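Local coordinates for protein GTP pyrophosphokinase (Streptococcus pneumoniae, PDB 2BE3) that probably catalyses transfer of pyrophosphate from ATP to the 3'-hydroxyl of GTP or GDP, making the alarmone (p)ppGpp, at residues L6-F11 and E53-K58; S40-V45 and K90-I95; Q84-V89 and G118-H123; E127-V130 and G135-T138; T155-L160 and K174-T179. All coordinates share one frame; numbering follows the deposited sequence.

Contact 1. Residues L6-F11 and E53-K58; sequences LEWEEF and ESIKEK
Lys56 NZ lies 4.0 Å from Trp8 NE1, near the plane of the indole and at its edge, and also makes a weak hydrogen bond with Tyr66 OH. No hydrogen bond joins the ammonium to the indole nitrogen, since both are donors. The lysine gets there on a strongly bent chain: its CG lies beside the backbone N (chi1 -76°), and further bends at chi2, chi3 and chi4 fold the side chain round. Its aliphatic base passes the six-membered part of the ring at 4.1 Å, measured from Lys56 CG to Trp8 CZ2.

Two helices are bridged in this way, the first turns of helix 6-35 and helix 52-62 of the RelA/SpoT-type synthetase domain. Their backbones stay well apart, with the CA atoms of Trp8 and Ile55 10.7 Å from each other, so large side chains must span the gap. Ile55 meets the far end of the indole with two methyl groups. Its CG2 is 3.8 Å from Trp8 CH2, in an oblique approach, while its CD1 is 4.1 Å from Trp8 CZ3. The two side chains run past one another in opposite directions. Ile55, which is buried, also packs on Leu69, Leu73 and Ile76, whereas the partly exposed Trp8 lies about 4 Å from a bound tetraethylene glycol, probably a crystallisation additive.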
# COMPACT_ATOMS: atom_id res chain seq x y z
N LEU A 6 -16.59 -15.25 -12.11
CA LEU A 6 -15.58 -14.41 -12.77
C LEU A 6 -15.88 -12.90 -12.72
O LEU A 6 -14.95 -12.11 -12.52
CB LEU A 6 -15.35 -14.85 -14.23
CG LEU A 6 -14.07 -14.31 -14.89
CD1 LEU A 6 -12.85 -15.16 -14.49
CD2 LEU A 6 -14.22 -14.23 -16.41
N GLU A 7 -17.14 -12.52 -12.90
CA GLU A 7 -17.53 -11.11 -12.87
C GLU A 7 -17.47 -10.52 -11.45
O GLU A 7 -17.14 -9.35 -11.28
CB GLU A 7 -18.89 -10.86 -13.54
CG GLU A 7 -19.91 -11.99 -13.40
CD GLU A 7 -19.66 -13.16 -14.33
OE1 GLU A 7 -19.32 -12.94 -15.52
OE2 GLU A 7 -19.80 -14.32 -13.88
N TRP A 8 -17.77 -11.35 -10.45
CA TRP A 8 -17.62 -10.98 -9.04
C TRP A 8 -16.17 -10.75 -8.65
O TRP A 8 -15.88 -9.90 -7.82
CB TRP A 8 -18.23 -12.02 -8.09
CG TRP A 8 -19.67 -11.76 -7.78
CD1 TRP A 8 -20.72 -12.56 -8.10
CD2 TRP A 8 -20.23 -10.61 -7.10
NE1 TRP A 8 -21.90 -11.99 -7.67
CE2 TRP A 8 -21.63 -10.80 -7.06
CE3 TRP A 8 -19.68 -9.45 -6.53
CZ2 TRP A 8 -22.49 -9.87 -6.45
CZ3 TRP A 8 -20.54 -8.53 -5.94
CH2 TRP A 8 -21.93 -8.76 -5.89
N GLU A 9 -15.28 -11.52 -9.25
CA GLU A 9 -13.85 -11.47 -9.00
C GLU A 9 -13.25 -10.21 -9.61
O GLU A 9 -12.44 -9.52 -9.00
CB GLU A 9 -13.20 -12.72 -9.62
CG GLU A 9 -11.82 -13.01 -9.13
CD GLU A 9 -11.24 -14.30 -9.75
OE1 GLU A 9 -10.96 -15.27 -8.98
OE2 GLU A 9 -11.09 -14.33 -11.00
N GLU A 10 -13.66 -9.91 -10.83
CA GLU A 10 -13.22 -8.70 -11.50
C GLU A 10 -13.73 -7.45 -10.79
O GLU A 10 -13.05 -6.42 -10.77
CB GLU A 10 -13.67 -8.69 -12.95
CG GLU A 10 -12.86 -9.65 -13.81
CD GLU A 10 -13.38 -9.75 -15.26
OE1 GLU A 10 -14.30 -8.98 -15.67
OE2 GLU A 10 -12.85 -10.62 -15.99
N PHE A 11 -14.92 -7.54 -10.20
CA PHE A 11 -15.50 -6.41 -9.50
C PHE A 11 -14.81 -6.15 -8.16
O PHE A 11 -14.56 -5.00 -7.79
CB PHE A 11 -17.01 -6.61 -9.30
CG PHE A 11 -17.64 -5.53 -8.48
CD1 PHE A 11 -17.91 -4.27 -9.04
CD2 PHE A 11 -17.94 -5.75 -7.14
CE1 PHE A 11 -18.48 -3.28 -8.28
CE2 PHE A 11 -18.50 -4.73 -6.37
CZ PHE A 11 -18.77 -3.52 -6.93
N GLU A 53 -22.22 -12.62 -0.44
CA GLU A 53 -23.61 -12.83 0.02
C GLU A 53 -24.08 -11.74 1.01
O GLU A 53 -25.29 -11.49 1.14
CB GLU A 53 -23.88 -14.26 0.54
CG GLU A 53 -23.68 -15.42 -0.49
CD GLU A 53 -24.60 -15.39 -1.73
OE1 GLU A 53 -25.74 -14.86 -1.67
OE2 GLU A 53 -24.17 -15.91 -2.78
N SER A 54 -23.15 -11.09 1.70
CA SER A 54 -23.48 -9.91 2.47
C SER A 54 -23.73 -8.71 1.55
O SER A 54 -24.62 -7.93 1.82
CB SER A 54 -22.37 -9.55 3.43
OG SER A 54 -22.33 -10.47 4.49
N ILE A 55 -22.95 -8.61 0.46
CA ILE A 55 -23.17 -7.58 -0.54
C ILE A 55 -24.55 -7.75 -1.15
O ILE A 55 -25.30 -6.78 -1.22
CB ILE A 55 -22.09 -7.56 -1.68
CG1 ILE A 55 -20.70 -7.24 -1.11
CG2 ILE A 55 -22.51 -6.57 -2.79
CD1 ILE A 55 -19.59 -7.48 -2.09
N LYS A 56 -24.90 -8.99 -1.53
CA LYS A 56 -26.22 -9.28 -2.13
C LYS A 56 -27.38 -9.00 -1.20
O LYS A 56 -28.40 -8.50 -1.63
CB LYS A 56 -26.30 -10.70 -2.66
CG LYS A 56 -25.58 -10.88 -3.94
CD LYS A 56 -24.94 -12.25 -3.98
CE LYS A 56 -25.71 -13.21 -4.87
NZ LYS A 56 -25.57 -12.85 -6.30
N GLU A 57 -27.19 -9.28 0.08
CA GLU A 57 -28.18 -9.01 1.09
C GLU A 57 -28.41 -7.52 1.19
O GLU A 57 -29.54 -7.07 1.16
CB GLU A 57 -27.72 -9.54 2.46
CG GLU A 57 -28.59 -9.03 3.61
CD GLU A 57 -27.94 -9.11 4.99
OE1 GLU A 57 -26.68 -9.16 5.10
OE2 GLU A 57 -28.70 -9.11 6.00
N LYS A 58 -27.34 -6.77 1.31
CA LYS A 58 -27.43 -5.33 1.48
C LYS A 58 -28.09 -4.66 0.23
O LYS A 58 -28.88 -3.73 0.33
CB LYS A 58 -26.05 -4.79 1.85
CG LYS A 58 -26.07 -3.56 2.75
CD LYS A 58 -26.01 -3.88 4.26
CE LYS A 58 -24.57 -3.73 4.83
NZ LYS A 58 -23.88 -2.39 4.52

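Contact 2. Residues S40-V45 and K90-I95; sequences SPIEFV and KEVVDI
An apolar layer under helix 89-97, where that helix lies against the mixed five-stranded sheet of the domain, brings Pro41 and Ile42 onto Val92. All three residues are buried, and one methyl group makes both contacts: Val92 CG2 lies 3.7 Å from Ile42 CG1 and 4.2 Å from Pro41 CB. The valine rotamer (chi1 170°) turns CG1 opposite the backbone N and places CG2 beside that nitrogen, on the flank facing the strand. Ile42 reaches it with the CG1 branch, and the two side chains lie nearly perpendicular.

The contact joins the helix to the start of strand 42-49, an outermost strand of the sheet within this chain, while Val92 also reaches Val83 and Ile145 on the inner strands 77-83 and 137-147. Ile42 touches Val81 and, on helix 6-35, Ile29. Tyr33 of the same long helix packs on both Pro41 and Ile95. At the start of the strand, Ser40 OG donates to Ile42 O, 2.7 Å away, meeting a carbonyl lone pair in the carbonyl plane at a C=O...donor angle of 125°. Just beyond, Glu43 and Phe44 both face Met82 in a classic beta bulge.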
# COMPACT_ATOMS: atom_id res chain seq x y z
N SER A 40 1.23 5.69 20.07
CA SER A 40 0.26 5.69 18.98
C SER A 40 -1.19 5.64 19.50
O SER A 40 -1.54 4.74 20.26
CB SER A 40 0.51 4.50 18.06
OG SER A 40 -0.45 4.49 17.02
N PRO A 41 -2.04 6.60 19.07
CA PRO A 41 -3.49 6.49 19.36
C PRO A 41 -4.07 5.16 18.83
O PRO A 41 -4.84 4.48 19.54
CB PRO A 41 -4.12 7.67 18.62
CG PRO A 41 -3.02 8.28 17.77
CD PRO A 41 -1.70 7.80 18.29
N ILE A 42 -3.63 4.79 17.63
CA ILE A 42 -4.00 3.54 16.98
C ILE A 42 -3.29 2.36 17.58
O ILE A 42 -2.07 2.33 17.54
CB ILE A 42 -3.65 3.61 15.47
CG1 ILE A 42 -4.39 4.81 14.84
CG2 ILE A 42 -3.89 2.25 14.78
CD1 ILE A 42 -4.07 5.08 13.40
N GLU A 43 -4.04 1.36 18.08
CA GLU A 43 -3.45 0.13 18.55
C GLU A 43 -3.50 -1.01 17.56
O GLU A 43 -2.55 -1.77 17.44
CB GLU A 43 -4.17 -0.37 19.81
CG GLU A 43 -4.32 0.65 20.91
CD GLU A 43 -4.53 0.01 22.27
OE1 GLU A 43 -4.23 -1.21 22.43
OE2 GLU A 43 -4.98 0.72 23.19
N PHE A 44 -4.66 -1.18 16.94
CA PHE A 44 -4.92 -2.31 16.08
C PHE A 44 -5.61 -1.81 14.84
O PHE A 44 -6.39 -0.87 14.89
CB PHE A 44 -5.80 -3.39 16.75
CG PHE A 44 -5.22 -3.93 18.03
CD1 PHE A 44 -4.09 -4.76 18.03
CD2 PHE A 44 -5.82 -3.61 19.26
CE1 PHE A 44 -3.54 -5.24 19.24
CE2 PHE A 44 -5.28 -4.12 20.49
CZ PHE A 44 -4.15 -4.91 20.47
N VAL A 45 -5.25 -2.40 13.71
CA VAL A 45 -5.89 -2.14 12.46
C VAL A 45 -6.30 -3.44 11.82
O VAL A 45 -5.50 -4.34 11.64
CB VAL A 45 -5.04 -1.30 11.47
CG1 VAL A 45 -5.83 -1.10 10.14
CG2 VAL A 45 -4.65 0.02 12.08
N LYS A 90 -11.12 11.61 17.53
CA LYS A 90 -10.92 12.84 16.78
C LYS A 90 -9.47 13.02 16.30
O LYS A 90 -9.21 13.66 15.29
CB LYS A 90 -11.40 14.07 17.59
CG LYS A 90 -10.53 14.43 18.83
CD LYS A 90 -11.21 15.52 19.61
CE LYS A 90 -10.40 15.90 20.80
NZ LYS A 90 -10.37 14.79 21.82
N GLU A 91 -8.52 12.44 17.02
CA GLU A 91 -7.10 12.61 16.70
C GLU A 91 -6.75 11.84 15.42
O GLU A 91 -6.03 12.35 14.55
CB GLU A 91 -6.21 12.20 17.89
CG GLU A 91 -6.34 13.14 19.12
CD GLU A 91 -5.25 12.93 20.20
OE1 GLU A 91 -4.26 12.22 19.92
OE2 GLU A 91 -5.37 13.52 21.31
N VAL A 92 -7.31 10.63 15.31
CA VAL A 92 -7.24 9.80 14.10
C VAL A 92 -7.96 10.38 12.89
O VAL A 92 -7.44 10.36 11.75
CB VAL A 92 -7.75 8.37 14.39
CG1 VAL A 92 -7.92 7.57 13.07
CG2 VAL A 92 -6.75 7.66 15.35
N VAL A 93 -9.17 10.90 13.14
CA VAL A 93 -9.89 11.62 12.13
C VAL A 93 -9.08 12.82 11.59
O VAL A 93 -9.06 13.04 10.38
CB VAL A 93 -11.32 11.99 12.64
CG1 VAL A 93 -12.07 12.85 11.64
CG2 VAL A 93 -12.10 10.68 12.96
N ASP A 94 -8.41 13.57 12.47
CA ASP A 94 -7.50 14.64 12.02
C ASP A 94 -6.40 14.15 11.07
O ASP A 94 -6.11 14.78 10.07
CB ASP A 94 -6.81 15.32 13.23
CG ASP A 94 -7.75 16.19 14.04
OD1 ASP A 94 -8.87 16.45 13.58
OD2 ASP A 94 -7.40 16.60 15.16
N ILE A 95 -5.76 13.04 11.43
CA ILE A 95 -4.73 12.47 10.58
C ILE A 95 -5.30 12.05 9.22
O ILE A 95 -4.63 12.20 8.23
CB ILE A 95 -4.00 11.28 11.26
CG1 ILE A 95 -3.18 11.75 12.46
CG2 ILE A 95 -3.03 10.58 10.29
CD1 ILE A 95 -2.92 10.59 13.43

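Contact 3. Residues Q84-V89 and G118-H123; sequences QFVDDV and GYRSYH
Tyr122 meets Val89 from its first side-chain atom. Its CB is 3.6 Å from Val89 CG1, the same methyl lies 3.7 Å from Tyr122 CG, and it is still only 4.0 Å from Tyr122 CD1. The methyl therefore lies beside the base of the ring, approaching it obliquely, and the ring carries on past it to the hydroxyl, which hydrogen-bonds with Glu107 OE1. Val89 presents that branch because CG1 is turned opposite its backbone N (chi1 175°). Ile111 packs against both residues.

Earlier in both segments, Val86 CG2 comes to the edge of the Arg120 guanidinium, 4.2 Å from Arg120 NH1, with the side chains roughly at right angles. The same NH1 forms a salt bridge with Asp187, so helix 170-191 is tied in beside the valine.

The 118-123 segment belongs to the Gly-Tyr-x-Ser-x-His signature of RelA/SpoT synthetases, whose tyrosine stacks on the guanine of the acceptor nucleotide in relatives; a like role for Tyr119 is plausible. Tyr119 OH and His123 NE2 are hydrogen-bonded at 2.7 Å, with the nitrogen in the plane of the tyrosine ring. Across the contact, the turn leading into helix 89-97 is closed by a bond from Phe85 N to Asp88 OD2, 3.0 Å long with an N-H...O angle of 151°, the oxygen being met from above the carboxylate plane.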
# COMPACT_ATOMS: atom_id res chain seq x y z
N GLN A 84 -7.22 3.66 21.88
CA GLN A 84 -7.28 3.51 23.31
C GLN A 84 -8.47 4.27 23.91
O GLN A 84 -9.28 3.69 24.66
CB GLN A 84 -5.99 4.05 23.89
CG GLN A 84 -5.61 3.52 25.22
CD GLN A 84 -4.17 3.82 25.58
OE1 GLN A 84 -3.63 4.89 25.24
NE2 GLN A 84 -3.55 2.88 26.29
N PHE A 85 -8.60 5.55 23.57
CA PHE A 85 -9.59 6.41 24.21
C PHE A 85 -10.64 6.93 23.24
O PHE A 85 -10.33 7.19 22.07
CB PHE A 85 -8.90 7.62 24.84
CG PHE A 85 -7.95 7.28 25.96
CD1 PHE A 85 -8.44 6.98 27.23
CD2 PHE A 85 -6.58 7.30 25.76
CE1 PHE A 85 -7.59 6.68 28.25
CE2 PHE A 85 -5.71 7.01 26.81
CZ PHE A 85 -6.22 6.69 28.05
N VAL A 86 -11.86 7.12 23.73
CA VAL A 86 -12.89 7.86 22.98
C VAL A 86 -12.34 9.17 22.38
O VAL A 86 -12.59 9.49 21.22
CB VAL A 86 -14.12 8.21 23.90
CG1 VAL A 86 -15.14 9.13 23.16
CG2 VAL A 86 -14.78 6.98 24.39
N ASP A 87 -11.60 9.94 23.18
CA ASP A 87 -11.07 11.22 22.73
C ASP A 87 -9.91 11.04 21.74
O ASP A 87 -9.43 12.00 21.18
CB ASP A 87 -10.62 12.01 23.95
CG ASP A 87 -11.79 12.63 24.74
OD1 ASP A 87 -12.99 12.45 24.44
OD2 ASP A 87 -11.49 13.33 25.71
N ASP A 88 -9.44 9.80 21.53
CA ASP A 88 -8.45 9.55 20.48
C ASP A 88 -9.11 9.55 19.08
O ASP A 88 -8.45 9.76 18.07
CB ASP A 88 -7.74 8.22 20.68
CG ASP A 88 -6.79 8.24 21.84
OD1 ASP A 88 -6.39 9.34 22.31
OD2 ASP A 88 -6.43 7.12 22.30
N VAL A 89 -10.40 9.25 19.05
CA VAL A 89 -11.10 9.18 17.77
C VAL A 89 -10.86 10.44 16.95
O VAL A 89 -10.41 10.35 15.80
CB VAL A 89 -12.62 8.84 17.96
CG1 VAL A 89 -13.34 8.89 16.64
CG2 VAL A 89 -12.72 7.42 18.67
N GLY A 118 -27.28 0.81 21.92
CA GLY A 118 -26.05 0.90 22.68
C GLY A 118 -24.83 1.00 21.80
O GLY A 118 -23.74 1.23 22.31
N TYR A 119 -24.99 0.84 20.49
CA TYR A 119 -23.85 0.87 19.56
C TYR A 119 -23.10 2.20 19.55
O TYR A 119 -23.71 3.26 19.38
CB TYR A 119 -24.36 0.54 18.16
CG TYR A 119 -23.36 0.64 17.02
CD1 TYR A 119 -22.63 -0.48 16.62
CD2 TYR A 119 -23.18 1.84 16.32
CE1 TYR A 119 -21.72 -0.43 15.55
CE2 TYR A 119 -22.27 1.91 15.24
CZ TYR A 119 -21.54 0.76 14.86
OH TYR A 119 -20.66 0.79 13.79
N ARG A 120 -21.78 2.12 19.72
CA ARG A 120 -20.91 3.31 19.64
C ARG A 120 -19.84 3.00 18.62
O ARG A 120 -19.24 1.92 18.67
CB ARG A 120 -20.24 3.61 21.01
CG ARG A 120 -21.14 4.21 22.09
CD ARG A 120 -20.37 4.44 23.38
NE ARG A 120 -19.79 3.17 23.85
CZ ARG A 120 -18.58 3.04 24.38
NH1 ARG A 120 -17.78 4.09 24.56
NH2 ARG A 120 -18.16 1.85 24.73
N SER A 121 -19.61 3.94 17.69
CA SER A 121 -18.54 3.83 16.70
C SER A 121 -18.43 5.15 15.96
O SER A 121 -19.30 6.01 16.09
CB SER A 121 -18.87 2.72 15.70
OG SER A 121 -17.73 2.37 14.95
N TYR A 122 -17.37 5.32 15.18
CA TYR A 122 -17.28 6.52 14.39
C TYR A 122 -16.91 6.07 12.98
O TYR A 122 -15.97 5.30 12.81
CB TYR A 122 -16.22 7.47 14.96
CG TYR A 122 -16.27 8.88 14.38
CD1 TYR A 122 -16.89 9.92 15.09
CD2 TYR A 122 -15.68 9.17 13.14
CE1 TYR A 122 -16.91 11.20 14.58
CE2 TYR A 122 -15.72 10.46 12.61
CZ TYR A 122 -16.33 11.46 13.34
OH TYR A 122 -16.39 12.74 12.87
N HIS A 123 -17.69 6.50 11.99
CA HIS A 123 -17.55 6.03 10.61
C HIS A 123 -16.97 7.14 9.76
O HIS A 123 -17.46 8.26 9.77
CB HIS A 123 -18.91 5.60 10.03
CG HIS A 123 -19.57 4.49 10.79
ND1 HIS A 123 -20.70 3.85 10.33
CD2 HIS A 123 -19.28 3.92 11.99
CE1 HIS A 123 -21.06 2.91 11.20
NE2 HIS A 123 -20.22 2.95 12.22

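Contact 4. Residues E127-V130 and G135-T138; sequences EYTV and GAKT
Val130 and Lys137 form the hydrogen-bonded pair of an antiparallel beta hairpin made by strands 122-130 and 137-147, whose touching parts run 157° apart. Both of its backbone bonds are short. Lys137 N donates to Val130 O at 2.8 Å with an N-H...O angle of 163°, and Val130 N donates to Lys137 O, also at 2.8 Å. Each of these carbonyls also receives a weaker CA-H: Val130 O from Ala136 CA, Lys137 O from Thr129 CA, the latter at 3.4 Å. Tyr128 O likewise takes the CA-H of Thr138, while the backbone of Tyr128 continues the hydrogen bonding with Ile139.

Thr129 and Thr138 are the adjacent non-hydrogen-bonded pair, where the backbones lie closest, CA to CA 4.1 Å. Here the cross-strand bond is made by the side chains: Thr129 OG1 and Thr138 OG1 are 2.8 Å apart, and either could be the donor. Both threonines hold OG1 beside the backbone N (chi1 near -60°), which brings the two oxygens together on one face of the sheet. Gln100 of the second subunit packs on Thr129 and Ala136.

The charged and phenolic ends look elsewhere. Glu127 OE1 forms a salt bridge with Arg103, Lys137 NZ one with Glu70, and Tyr128 OH is shared by Glu21 and Lys25 of helix 6-35. On the face bearing Val130 and Lys137, Val130 CG2 closes to 3.4 Å from Lys137 O.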
# COMPACT_ATOMS: atom_id res chain seq x y z
N GLU A 127 -13.33 8.35 -0.43
CA GLU A 127 -13.02 7.95 -1.78
C GLU A 127 -11.54 7.62 -1.81
O GLU A 127 -10.71 8.39 -1.31
CB GLU A 127 -13.33 9.04 -2.78
CG GLU A 127 -14.74 9.03 -3.14
CD GLU A 127 -15.14 10.23 -3.98
OE1 GLU A 127 -14.25 11.02 -4.41
OE2 GLU A 127 -16.37 10.36 -4.19
N TYR A 128 -11.24 6.44 -2.35
CA TYR A 128 -9.88 5.93 -2.42
C TYR A 128 -9.67 5.42 -3.85
O TYR A 128 -10.48 4.66 -4.38
CB TYR A 128 -9.65 4.84 -1.36
CG TYR A 128 -8.21 4.38 -1.26
CD1 TYR A 128 -7.26 5.15 -0.58
CD2 TYR A 128 -7.78 3.19 -1.88
CE1 TYR A 128 -5.94 4.75 -0.50
CE2 TYR A 128 -6.45 2.79 -1.83
CZ TYR A 128 -5.53 3.57 -1.13
OH TYR A 128 -4.21 3.18 -1.05
N THR A 129 -8.59 5.87 -4.48
CA THR A 129 -8.25 5.44 -5.83
C THR A 129 -7.12 4.41 -5.80
O THR A 129 -6.08 4.63 -5.19
CB THR A 129 -7.86 6.64 -6.70
OG1 THR A 129 -8.99 7.50 -6.73
CG2 THR A 129 -7.51 6.22 -8.17
N VAL A 130 -7.36 3.27 -6.44
CA VAL A 130 -6.31 2.26 -6.65
C VAL A 130 -5.84 2.28 -8.10
O VAL A 130 -6.63 2.50 -9.01
CB VAL A 130 -6.75 0.83 -6.23
CG1 VAL A 130 -6.90 0.75 -4.74
CG2 VAL A 130 -8.07 0.43 -6.93
N GLY A 135 -6.11 0.45 -15.41
CA GLY A 135 -6.27 1.88 -15.13
C GLY A 135 -6.67 2.20 -13.70
O GLY A 135 -7.08 1.33 -12.94
N ALA A 136 -6.53 3.47 -13.32
CA ALA A 136 -6.99 3.97 -12.04
C ALA A 136 -8.47 3.65 -11.83
O ALA A 136 -9.27 3.79 -12.75
CB ALA A 136 -6.77 5.46 -11.95
N LYS A 137 -8.81 3.23 -10.61
CA LYS A 137 -10.18 2.93 -10.25
C LYS A 137 -10.48 3.52 -8.85
O LYS A 137 -9.78 3.22 -7.86
CB LYS A 137 -10.39 1.42 -10.33
CG LYS A 137 -11.69 0.94 -9.76
CD LYS A 137 -12.80 1.08 -10.80
CE LYS A 137 -14.16 1.29 -10.16
NZ LYS A 137 -15.10 1.67 -11.25
N THR A 138 -11.50 4.37 -8.76
CA THR A 138 -11.93 4.99 -7.51
C THR A 138 -13.04 4.18 -6.84
O THR A 138 -14.03 3.84 -7.46
CB THR A 138 -12.41 6.42 -7.71
OG1 THR A 138 -11.32 7.23 -8.17
CG2 THR A 138 -12.83 7.00 -6.41

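Contact 5. Residues T155-L160 and K174-T179; sequences TIEHSL and KRLEIT
Leu176 is the residue of the 174-179 helix that meets all three partners on 155-160: Ile156, Glu157 and Leu160. Taken in order, the helix first offers Arg175, which turns away to Glu171 in a salt bridge within its own helix. At Leu176 the side chain is held with CG beside the backbone N (chi1 -77°). Its CD2 packs mainly on Leu160 CD1, at 3.8 Å, and reaches Ile156 CG2 at 4.5 Å, a loose touch. Its CD1 lies 3.8 Å from Glu157 CG and also borders Leu160 CD1, at 4.2 Å. It is thus the aliphatic part of the glutamate that takes the contact, set crosswise to the leucine. The two leucines pass one another head to tail.

The arrangement is an antiparallel helical hairpin: helices 148-164 and 170-191 follow each other in the chain, and these short segments run 164° apart with their axes 11.5 Å from one another at closest approach. Phe168, in the connection, packs on Glu157, Leu160 and Leu176. The backbone of Leu176 has a partner too: Trp153 NE1 of helix 148-164 donates to its carbonyl oxygen and ties the two helices by a polar bond. One residue later, Glu177 takes no part in the interface and pairs instead with Lys173, its OE2 forming a salt bridge along its own helix.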
# COMPACT_ATOMS: atom_id res chain seq x y z
N THR A 155 -18.98 -6.02 17.75
CA THR A 155 -18.75 -7.21 16.95
C THR A 155 -19.67 -8.29 17.47
O THR A 155 -20.20 -9.06 16.71
CB THR A 155 -17.26 -7.75 16.97
OG1 THR A 155 -16.92 -8.00 18.29
CG2 THR A 155 -16.25 -6.75 16.45
N ILE A 156 -19.86 -8.35 18.79
CA ILE A 156 -20.77 -9.32 19.41
C ILE A 156 -22.26 -9.04 19.11
O ILE A 156 -23.01 -9.97 18.87
CB ILE A 156 -20.50 -9.39 20.92
CG1 ILE A 156 -19.30 -10.29 21.19
CG2 ILE A 156 -21.74 -9.82 21.74
CD1 ILE A 156 -18.88 -10.26 22.64
N GLU A 157 -22.67 -7.77 19.12
CA GLU A 157 -24.05 -7.40 18.82
C GLU A 157 -24.39 -7.75 17.36
O GLU A 157 -25.44 -8.30 17.08
CB GLU A 157 -24.30 -5.93 19.17
CG GLU A 157 -25.74 -5.59 19.38
CD GLU A 157 -26.44 -5.00 18.15
OE1 GLU A 157 -25.77 -4.78 17.10
OE2 GLU A 157 -27.68 -4.73 18.24
N HIS A 158 -23.45 -7.49 16.47
CA HIS A 158 -23.57 -7.78 15.07
C HIS A 158 -23.73 -9.28 14.83
O HIS A 158 -24.58 -9.69 14.04
CB HIS A 158 -22.32 -7.27 14.36
CG HIS A 158 -22.38 -7.36 12.88
ND1 HIS A 158 -23.01 -6.40 12.10
CD2 HIS A 158 -21.92 -8.30 12.02
CE1 HIS A 158 -22.92 -6.75 10.82
NE2 HIS A 158 -22.25 -7.89 10.75
N SER A 159 -22.92 -10.09 15.49
CA SER A 159 -23.05 -11.54 15.40
C SER A 159 -24.41 -12.06 15.86
O SER A 159 -25.02 -12.86 15.17
CB SER A 159 -21.95 -12.24 16.22
OG SER A 159 -20.71 -12.06 15.58
N LEU A 160 -24.85 -11.61 17.03
CA LEU A 160 -26.15 -11.99 17.53
C LEU A 160 -27.23 -11.52 16.58
O LEU A 160 -28.20 -12.23 16.32
CB LEU A 160 -26.39 -11.44 18.93
CG LEU A 160 -25.56 -12.09 20.03
CD1 LEU A 160 -25.42 -11.18 21.26
CD2 LEU A 160 -26.03 -13.52 20.40
N LYS A 174 -31.31 -8.23 27.54
CA LYS A 174 -30.99 -7.69 28.86
C LYS A 174 -29.47 -7.60 28.98
O LYS A 174 -28.94 -6.60 29.49
CB LYS A 174 -31.58 -8.56 30.01
CG LYS A 174 -30.79 -8.48 31.37
CD LYS A 174 -30.98 -9.73 32.28
CE LYS A 174 -30.24 -9.56 33.62
NZ LYS A 174 -30.39 -10.72 34.56
N ARG A 175 -28.79 -8.62 28.48
CA ARG A 175 -27.35 -8.70 28.55
C ARG A 175 -26.66 -7.73 27.59
O ARG A 175 -25.69 -7.07 27.96
CB ARG A 175 -26.92 -10.14 28.28
CG ARG A 175 -25.78 -10.57 29.14
CD ARG A 175 -26.19 -10.58 30.58
NE ARG A 175 -26.86 -11.82 30.94
CZ ARG A 175 -26.98 -12.28 32.19
NH1 ARG A 175 -26.48 -11.58 33.21
NH2 ARG A 175 -27.59 -13.43 32.41
N LEU A 176 -27.18 -7.62 26.37
CA LEU A 176 -26.73 -6.60 25.43
C LEU A 176 -26.82 -5.19 26.02
O LEU A 176 -25.92 -4.38 25.84
CB LEU A 176 -27.50 -6.70 24.11
CG LEU A 176 -27.05 -7.83 23.17
CD1 LEU A 176 -27.77 -7.77 21.81
CD2 LEU A 176 -25.53 -7.83 22.97
N GLU A 177 -27.88 -4.91 26.76
CA GLU A 177 -28.09 -3.58 27.31
C GLU A 177 -27.19 -3.32 28.50
O GLU A 177 -26.63 -2.23 28.60
CB GLU A 177 -29.56 -3.36 27.66
CG GLU A 177 -30.43 -3.31 26.40
CD GLU A 177 -31.92 -3.30 26.70
OE1 GLU A 177 -32.30 -3.54 27.88
OE2 GLU A 177 -32.71 -3.05 25.75
N ILE A 178 -27.03 -4.31 29.39
CA ILE A 178 -26.11 -4.06 30.50
C ILE A 178 -24.65 -3.96 30.05
O ILE A 178 -23.94 -3.05 30.52
CB ILE A 178 -26.38 -4.90 31.84
CG1 ILE A 178 -25.08 -5.30 32.53
CG2 ILE A 178 -27.23 -6.13 31.64
CD1 ILE A 178 -25.15 -5.00 34.05
N THR A 179 -24.22 -4.83 29.13
CA THR A 179 -22.87 -4.75 28.59
C THR A 179 -22.64 -3.44 27.85
O THR A 179 -21.58 -2.85 28.00
CB THR A 179 -22.45 -5.99 27.73
OG1 THR A 179 -23.37 -6.17 26.64
CG2 THR A 179 -22.42 -7.24 28.59

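In the fold
Contacts 2 and 3 form one continuous patch, with centres 11 Å apart: Val93 CG2 packs on Tyr122 CE2 at 3.6 Å, and Glu43 OE2 approaches Gln84 CG at 3.5 Å. Contact 3 shares strand 122-130 with contact 4, yet their centres are 28 Å apart, on opposite sides of the chain's centre. Contact 5 lies about 17 Å from contact 3, centre to centre, and its helix 170-191 also supplies Asp187 to Arg120. Contact 1, near the bound tetraethylene glycol, is 18 Å from contact 4 between centres; helix 6-35 reaches both. Residues 118-123 of contact 3 probably contribute to the nucleotide site, as in relatives.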